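Local coordinates for protein ppBat (Bacteroides thetaiotaomicron VPI-5482, PDB 3CNE) that binds flavins such as lumichrome, riboflavin, FMN and FAD as a homodimer, may store them, and appears to lack protease and chaperone activity, at residues K4-C16 / Y32-N46. Numbering follows the deposited sequence.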
ATOM      1  N   LYS A   4      19.717  -7.782  -4.257  1.00 33.50           N
ATOM      2  CA  LYS A   4      18.734  -8.250  -3.287  1.00 31.68           C
ATOM      3  C   LYS A   4      18.470  -7.159  -2.237  1.00 29.43           C
ATOM      4  O   LYS A   4      19.399  -6.517  -1.783  1.00 28.45           O
ATOM      5  CB  LYS A   4      19.205  -9.547  -2.645  1.00 32.30           C
ATOM      6  CG  LYS A   4      19.584 -10.604  -3.675  1.00 36.50           C
ATOM      7  CD  LYS A   4      19.668 -11.996  -3.072  1.00 42.49           C
ATOM      8  CE  LYS A   4      20.219 -12.999  -4.095  1.00 45.64           C
ATOM      9  NZ  LYS A   4      20.167 -14.398  -3.552  1.00 48.05           N
ATOM     10  N   VAL A   5      17.197  -6.956  -1.892  1.00 27.30           N
ATOM     11  CA  VAL A   5      16.782  -5.891  -0.970  1.00 25.55           C
ATOM     12  C   VAL A   5      16.252  -6.520   0.304  1.00 25.08           C
ATOM     13  O   VAL A   5      15.391  -7.407   0.254  1.00 24.99           O
ATOM     14  CB  VAL A   5      15.634  -4.997  -1.582  1.00 25.52           C
ATOM     15  CG1 VAL A   5      15.322  -3.828  -0.686  1.00 24.49           C
ATOM     16  CG2 VAL A   5      16.002  -4.506  -2.982  1.00 23.65           C
ATOM     17  N   ALA A   6      16.760  -6.082   1.448  1.00 24.33           N
ATOM     18  CA  ALA A   6      16.117  -6.427   2.699  1.00 22.82           C
ATOM     19  C   ALA A   6      15.161  -5.302   3.040  1.00 22.93           C
ATOM     20  O   ALA A   6      15.565  -4.144   3.211  1.00 21.87           O
ATOM     21  CB  ALA A   6      17.146  -6.641   3.820  1.00 23.12           C
ATOM     22  N   VAL A   7      13.874  -5.648   3.116  1.00 22.30           N
ATOM     23  CA  VAL A   7      12.844  -4.711   3.500  1.00 22.19           C
ATOM     24  C   VAL A   7      12.493  -4.883   4.987  1.00 22.60           C
ATOM     25  O   VAL A   7      12.139  -5.979   5.427  1.00 22.98           O
ATOM     26  CB  VAL A   7      11.586  -4.902   2.626  1.00 22.26           C
ATOM     27  CG1 VAL A   7      10.523  -3.872   2.981  1.00 21.82           C
ATOM     28  CG2 VAL A   7      11.972  -4.778   1.135  1.00 22.24           C
ATOM     29  N   LEU A   8      12.558  -3.784   5.741  1.00 21.88           N
ATOM     30  CA  LEU A   8      12.200  -3.820   7.157  1.00 21.47           C
ATOM     31  C   LEU A   8      10.846  -3.196   7.367  1.00 21.86           C
ATOM     32  O   LEU A   8      10.647  -2.014   7.036  1.00 22.21           O
ATOM     33  CB  LEU A   8      13.243  -3.089   7.994  1.00 22.60           C
ATOM     34  CG  LEU A   8      14.725  -3.417   7.783  1.00 21.50           C
ATOM     35  CD1 LEU A   8      15.569  -2.587   8.756  1.00 25.71           C
ATOM     36  CD2 LEU A   8      15.016  -4.898   7.972  1.00 22.76           C
ATOM     37  N   ALA A   9       9.922  -3.998   7.898  1.00 20.39           N
ATOM     38  CA  ALA A   9       8.562  -3.557   8.188  1.00 20.38           C
ATOM     39  C   ALA A   9       8.346  -3.461   9.699  1.00 19.38           C
ATOM     40  O   ALA A   9       8.500  -4.456  10.419  1.00 20.01           O
ATOM     41  CB  ALA A   9       7.536  -4.507   7.535  1.00 21.43           C
ATOM     42  N   VAL A  10       8.072  -2.255  10.196  1.00 17.72           N
ATOM     43  CA  VAL A  10       7.868  -2.100  11.622  1.00 17.90           C
ATOM     44  C   VAL A  10       6.422  -2.523  11.945  1.00 18.40           C
ATOM     45  O   VAL A  10       5.679  -2.870  11.053  1.00 17.64           O
ATOM     46  CB  VAL A  10       8.162  -0.678  12.100  1.00 18.12           C
ATOM     47  CG1 VAL A  10       9.699  -0.430  12.038  1.00 18.05           C
ATOM     48  CG2 VAL A  10       7.346   0.390  11.289  1.00 17.45           C
ATOM     49  N   ASN A  11       6.048  -2.510  13.209  1.00 18.23           N
ATOM     50  CA  ASN A  11       4.722  -2.994  13.579  1.00 19.28           C
ATOM     51  C   ASN A  11       4.065  -2.036  14.558  1.00 19.53           C
ATOM     52  O   ASN A  11       4.435  -2.016  15.742  1.00 19.01           O
ATOM     53  CB  ASN A  11       4.877  -4.372  14.196  1.00 19.61           C
ATOM     54  CG  ASN A  11       3.576  -4.990  14.581  1.00 22.42           C
ATOM     55  OD1 ASN A  11       2.542  -4.662  14.030  1.00 20.90           O
ATOM     56  ND2 ASN A  11       3.621  -5.899  15.546  1.00 25.10           N
ATOM     57  N   PRO A  12       3.075  -1.240  14.100  1.00 19.49           N
ATOM     58  CA  PRO A  12       2.426  -1.226  12.786  1.00 19.14           C
ATOM     59  C   PRO A  12       3.241  -0.493  11.717  1.00 18.61           C
ATOM     60  O   PRO A  12       3.948   0.422  12.045  1.00 19.43           O
ATOM     61  CB  PRO A  12       1.128  -0.459  13.043  1.00 19.81           C
ATOM     62  CG  PRO A  12       1.518   0.568  14.117  1.00 20.52           C
ATOM     63  CD  PRO A  12       2.531  -0.212  15.014  1.00 19.53           C
ATOM     64  N   VAL A  13       3.125  -0.933  10.461  1.00 17.07           N
ATOM     65  CA  VAL A  13       3.808  -0.329   9.325  1.00 16.66           C
ATOM     66  C   VAL A  13       2.763   0.459   8.557  1.00 17.76           C
ATOM     67  O   VAL A  13       1.561   0.118   8.549  1.00 17.07           O
ATOM     68  CB  VAL A  13       4.431  -1.444   8.398  1.00 17.79           C
ATOM     69  CG1 VAL A  13       3.379  -2.333   7.822  1.00 16.51           C
ATOM     70  CG2 VAL A  13       5.453  -0.903   7.300  1.00 15.83           C
ATOM     71  N   ASN A  14       3.203   1.527   7.927  1.00 16.98           N
ATOM     72  CA  ASN A  14       2.336   2.193   6.972  1.00 18.93           C
ATOM     73  C   ASN A  14       2.337   1.359   5.693  1.00 18.30           C
ATOM     74  O   ASN A  14       3.340   1.282   4.996  1.00 16.62           O
ATOM     75  CB  ASN A  14       2.855   3.600   6.699  1.00 17.93           C
ATOM     76  CG  ASN A  14       1.961   4.383   5.792  1.00 20.84           C
ATOM     77  OD1 ASN A  14       1.644   3.926   4.692  1.00 20.92           O
ATOM     78  ND2 ASN A  14       1.619   5.628   6.207  1.00 15.78           N
ATOM     79  N   GLY A  15       1.175   0.797   5.382  1.00 18.49           N
ATOM     80  CA  GLY A  15       1.019  -0.137   4.279  1.00 18.98           C
ATOM     81  C   GLY A  15       1.077   0.551   2.931  1.00 19.58           C
ATOM     82  O   GLY A  15       1.434  -0.077   1.952  1.00 19.86           O
ATOM     83  N   CYS A  16       0.670   1.817   2.877  1.00 20.38           N
ATOM     84  CA  CYS A  16       0.759   2.564   1.663  1.00 21.73           C
ATOM     85  C   CYS A  16       2.248   2.695   1.274  1.00 21.46           C
ATOM     86  O   CYS A  16       2.606   2.381   0.143  1.00 21.87           O
ATOM     87  CB  CYS A  16       0.086   3.950   1.795  1.00 22.28           C
ATOM     88  SG  CYS A  16       0.235   4.892   0.233  1.00 24.13           S
ATOM     89  N   TYR A  32      13.589  -9.307  -3.253  1.00 24.04           N
ATOM     90  CA  TYR A  32      13.482  -8.740  -1.914  1.00 23.48           C
ATOM     91  C   TYR A  32      12.960  -9.753  -0.922  1.00 23.77           C
ATOM     92  O   TYR A  32      12.326 -10.710  -1.309  1.00 24.55           O
ATOM     93  CB  TYR A  32      12.595  -7.491  -1.924  1.00 22.57           C
ATOM     94  CG  TYR A  32      11.145  -7.788  -2.280  1.00 23.15           C
ATOM     95  CD1 TYR A  32      10.229  -8.171  -1.308  1.00 20.97           C
ATOM     96  CD2 TYR A  32      10.720  -7.731  -3.604  1.00 21.46           C
ATOM     97  CE1 TYR A  32       8.901  -8.472  -1.645  1.00 23.02           C
ATOM     98  CE2 TYR A  32       9.412  -8.007  -3.957  1.00 20.92           C
ATOM     99  CZ  TYR A  32       8.512  -8.382  -2.984  1.00 23.13           C
ATOM    100  OH  TYR A  32       7.227  -8.662  -3.374  1.00 24.54           O
ATOM    101  N   LYS A  33      13.224  -9.513   0.363  1.00 23.70           N
ATOM    102  CA  LYS A  33      12.711 -10.326   1.463  1.00 23.92           C
ATOM    103  C   LYS A  33      12.287  -9.355   2.542  1.00 23.16           C
ATOM    104  O   LYS A  33      13.003  -8.400   2.810  1.00 22.72           O
ATOM    105  CB  LYS A  33      13.806 -11.248   1.986  1.00 24.91           C
ATOM    106  CG  LYS A  33      13.382 -12.139   3.138  1.00 26.61           C
ATOM    107  CD  LYS A  33      14.435 -13.198   3.432  1.00 27.64           C
ATOM    108  CE  LYS A  33      14.029 -13.983   4.668  1.00 30.28           C
ATOM    109  NZ  LYS A  33      14.995 -15.104   5.012  1.00 33.23           N
ATOM    110  N   VAL A  34      11.110  -9.582   3.129  1.00 23.17           N
ATOM    111  CA  VAL A  34      10.515  -8.643   4.067  1.00 23.38           C
ATOM    112  C   VAL A  34      10.663  -9.191   5.493  1.00 23.40           C
ATOM    113  O   VAL A  34      10.195 -10.305   5.786  1.00 23.33           O
ATOM    114  CB  VAL A  34       9.001  -8.331   3.732  1.00 23.25           C
ATOM    115  CG1 VAL A  34       8.478  -7.221   4.645  1.00 23.24           C
ATOM    116  CG2 VAL A  34       8.809  -7.922   2.247  1.00 22.61           C
ATOM    117  N   PHE A  35      11.272  -8.375   6.358  1.00 22.64           N
ATOM    118  CA  PHE A  35      11.580  -8.718   7.752  1.00 22.13           C
ATOM    119  C   PHE A  35      10.765  -7.872   8.684  1.00 21.60           C
ATOM    120  O   PHE A  35      10.805  -6.633   8.615  1.00 21.64           O
ATOM    121  CB  PHE A  35      13.086  -8.495   8.094  1.00 22.60           C
ATOM    122  CG  PHE A  35      14.037  -9.354   7.317  1.00 22.29           C
ATOM    123  CD1 PHE A  35      14.551 -10.532   7.876  1.00 24.21           C
ATOM    124  CD2 PHE A  35      14.453  -8.977   6.038  1.00 21.90           C
ATOM    125  CE1 PHE A  35      15.448 -11.340   7.155  1.00 25.31           C
ATOM    126  CE2 PHE A  35      15.343  -9.757   5.313  1.00 24.94           C
ATOM    127  CZ  PHE A  35      15.869 -10.953   5.886  1.00 24.53           C
ATOM    128  N   ALA A  36      10.031  -8.532   9.578  1.00 20.74           N
ATOM    129  CA  ALA A  36       9.302  -7.822  10.618  1.00 21.00           C
ATOM    130  C   ALA A  36      10.233  -7.283  11.688  1.00 20.97           C
ATOM    131  O   ALA A  36      11.044  -8.017  12.231  1.00 21.22           O
ATOM    132  CB  ALA A  36       8.231  -8.730  11.256  1.00 20.10           C
ATOM    133  N   VAL A  37      10.109  -5.997  12.002  1.00 20.99           N
ATOM    134  CA  VAL A  37      10.771  -5.454  13.168  1.00 20.40           C
ATOM    135  C   VAL A  37       9.840  -5.731  14.348  1.00 21.39           C
ATOM    136  O   VAL A  37       9.165  -4.829  14.872  1.00 20.69           O
ATOM    137  CB  VAL A  37      11.036  -3.959  13.051  1.00 20.55           C
ATOM    138  CG1 VAL A  37      11.799  -3.467  14.288  1.00 19.61           C
ATOM    139  CG2 VAL A  37      11.889  -3.699  11.785  1.00 19.78           C
ATOM    140  N   SER A  38       9.842  -6.992  14.758  1.00 20.78           N
ATOM    141  CA  SER A  38       8.875  -7.476  15.711  1.00 23.20           C
ATOM    142  C   SER A  38       9.373  -8.821  16.226  1.00 23.24           C
ATOM    143  O   SER A  38      10.418  -9.311  15.785  1.00 22.59           O
ATOM    144  CB  SER A  38       7.474  -7.594  15.062  1.00 22.46           C
ATOM    145  OG  SER A  38       6.499  -7.838  16.068  1.00 26.94           O
ATOM    146  N   ASP A  39       8.625  -9.407  17.157  1.00 23.68           N
ATOM    147  CA  ASP A  39       8.991 -10.700  17.727  1.00 24.45           C
ATOM    148  C   ASP A  39       8.495 -11.878  16.883  1.00 24.86           C
ATOM    149  O   ASP A  39       8.960 -13.019  17.064  1.00 25.57           O
ATOM    150  CB  ASP A  39       8.460 -10.792  19.171  1.00 25.01           C
ATOM    151  CG  ASP A  39       6.957 -10.631  19.261  1.00 28.61           C
ATOM    152  OD1 ASP A  39       6.414  -9.661  18.677  1.00 30.54           O
ATOM    153  OD2 ASP A  39       6.309 -11.470  19.932  1.00 31.70           O
ATOM    154  N   THR A  40       7.525 -11.618  15.995  1.00 25.10           N
ATOM    155  CA  THR A  40       7.018 -12.607  15.040  1.00 25.19           C
ATOM    156  C   THR A  40       6.822 -11.984  13.651  1.00 24.85           C
ATOM    157  O   THR A  40       6.762 -10.769  13.506  1.00 24.05           O
ATOM    158  CB  THR A  40       5.635 -13.230  15.473  1.00 25.58           C
ATOM    159  OG1 THR A  40       4.578 -12.328  15.129  1.00 25.75           O
ATOM    160  CG2 THR A  40       5.572 -13.524  16.979  1.00 26.52           C
ATOM    161  N   LYS A  41       6.684 -12.841  12.647  1.00 24.70           N
ATOM    162  CA  LYS A  41       6.457 -12.429  11.251  1.00 25.73           C
ATOM    163  C   LYS A  41       5.140 -11.688  11.021  1.00 25.77           C
ATOM    164  O   LYS A  41       4.912 -11.114   9.934  1.00 25.39           O
ATOM    165  CB  LYS A  41       6.379 -13.673  10.361  1.00 25.53           C
ATOM    166  CG  LYS A  41       7.601 -14.443  10.246  1.00 27.65           C
ATOM    167  CD  LYS A  41       7.535 -15.377   9.051  1.00 32.54           C
ATOM    168  CE  LYS A  41       6.744 -16.647   9.315  1.00 34.95           C
ATOM    169  NZ  LYS A  41       6.880 -17.561   8.114  1.00 39.46           N
ATOM    170  N   GLU A  42       4.239 -11.779  11.996  1.00 26.07           N
ATOM    171  CA  GLU A  42       2.895 -11.241  11.853  1.00 26.12           C
ATOM    172  C   GLU A  42       2.874  -9.808  12.386  1.00 25.45           C
ATOM    173  O   GLU A  42       3.215  -9.573  13.556  1.00 26.23           O
ATOM    174  CB  GLU A  42       1.887 -12.112  12.611  1.00 27.53           C
ATOM    175  CG  GLU A  42       0.479 -11.622  12.403  1.00 31.45           C
ATOM    176  CD  GLU A  42      -0.561 -12.385  13.195  1.00 38.01           C
ATOM    177  OE1 GLU A  42      -0.627 -13.635  13.084  1.00 41.30           O
ATOM    178  OE2 GLU A  42      -1.329 -11.703  13.907  1.00 42.04           O
ATOM    179  N   ILE A  43       2.529  -8.847  11.529  1.00 23.46           N
ATOM    180  CA  ILE A  43       2.551  -7.419  11.917  1.00 22.44           C
ATOM    181  C   ILE A  43       1.228  -6.776  11.533  1.00 22.09           C
ATOM    182  O   ILE A  43       0.458  -7.381  10.842  1.00 23.22           O
ATOM    183  CB  ILE A  43       3.711  -6.614  11.228  1.00 22.40           C
ATOM    184  CG1 ILE A  43       3.524  -6.588   9.692  1.00 21.94           C
ATOM    185  CG2 ILE A  43       5.117  -7.127  11.688  1.00 20.64           C
ATOM    186  CD1 ILE A  43       4.465  -5.625   8.954  1.00 23.18           C
ATOM    187  N   LYS A  44       0.967  -5.558  11.989  1.00 22.21           N
ATOM    188  CA  LYS A  44      -0.237  -4.847  11.590  1.00 22.79           C
ATOM    189  C   LYS A  44       0.150  -3.700  10.720  1.00 21.49           C
ATOM    190  O   LYS A  44       1.312  -3.298  10.738  1.00 20.37           O
ATOM    191  CB  LYS A  44      -0.974  -4.321  12.802  1.00 23.80           C
ATOM    192  CG  LYS A  44      -2.020  -5.279  13.303  1.00 30.80           C
ATOM    193  CD  LYS A  44      -1.465  -6.289  14.281  1.00 37.76           C
ATOM    194  CE  LYS A  44      -2.629  -6.972  15.031  1.00 43.01           C
ATOM    195  NZ  LYS A  44      -2.222  -7.325  16.443  1.00 46.39           N
ATOM    196  N   THR A  45      -0.806  -3.172   9.951  1.00 20.32           N
ATOM    197  CA  THR A  45      -0.594  -1.908   9.268  1.00 18.98           C
ATOM    198  C   THR A  45      -1.185  -0.849  10.163  1.00 19.73           C
ATOM    199  O   THR A  45      -2.003  -1.170  11.037  1.00 20.70           O
ATOM    200  CB  THR A  45      -1.248  -1.877   7.905  1.00 17.91           C
ATOM    201  OG1 THR A  45      -2.672  -2.100   8.022  1.00 16.98           O
ATOM    202  CG2 THR A  45      -0.639  -3.033   7.038  1.00 18.30           C
ATOM    203  N   ASN A  46      -0.838   0.399   9.933  1.00 19.45           N
ATOM    204  CA  ASN A  46      -1.447   1.522  10.679  1.00 20.29           C
ATOM    205  C   ASN A  46      -2.967   1.412  10.535  1.00 21.11           C
ATOM    206  O   ASN A  46      -3.710   1.653  11.480  1.00 22.07           O
ATOM    207  CB  ASN A  46      -1.035   2.864  10.084  1.00 19.55           C
ATOM    208  CG  ASN A  46       0.434   3.193  10.298  1.00 21.52           C
ATOM    209  OD1 ASN A  46       1.136   2.523  11.048  1.00 20.22           O
ATOM    210  ND2 ASN A  46       0.883   4.261   9.667  1.00 19.74           N
TER
HETATM  211  O   HOH W   1       8.243  -2.473  15.080  1.00 19.80           O
HETATM  212  O   HOH W   2       6.073  -5.524  17.556  1.00 30.04           O
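Strands 4-9 and 31-36 are the parallel neighbours of a beta-alpha-beta crossover through helix 15-27, in the central sheet of this DJ-1/PfpI-family protein. Five backbone bonds run along the pair; the first is Lys33 N to Val5 O and the last Val37 N to Ala9 O (2.7 Å). On one sheet face Ala6 CB lies obliquely to the Phe35 ring, 3.9 Å from CE2. The ring turns an edge to Val7 O. On the face that carries Ala9, Ile43 CD1 from strand 42-44 touches Ala9 CB and Val13 CG1 of the loop, 3.6 Å from each. Past the strands the Asn11 side chain makes the next link. With CG anti to the backbone N (chi1 -178°), its amide reaches the second segment, and Lys44 N donates to OD1 (2.7 Å) from above the carbonyl plane. ND2 is linked to Ser38 OG through a water, and a second water joins Asn11 N to Val37 O. An alanine here is likely to leave Lys44 N without this acceptor and to break the water link to Ser38. The peptide before Pro12 is cis, and Val13 N then bonds to Lys44 O (3.0 Å). Asn14, the N-cap of helix 15-27, has OD1 bonded to Gly17 N. Asn46 OD1 accepts from Asp76 N, while its ND2 lies 3.6 Å from Asn14 CB, the two amide planes 72° apart.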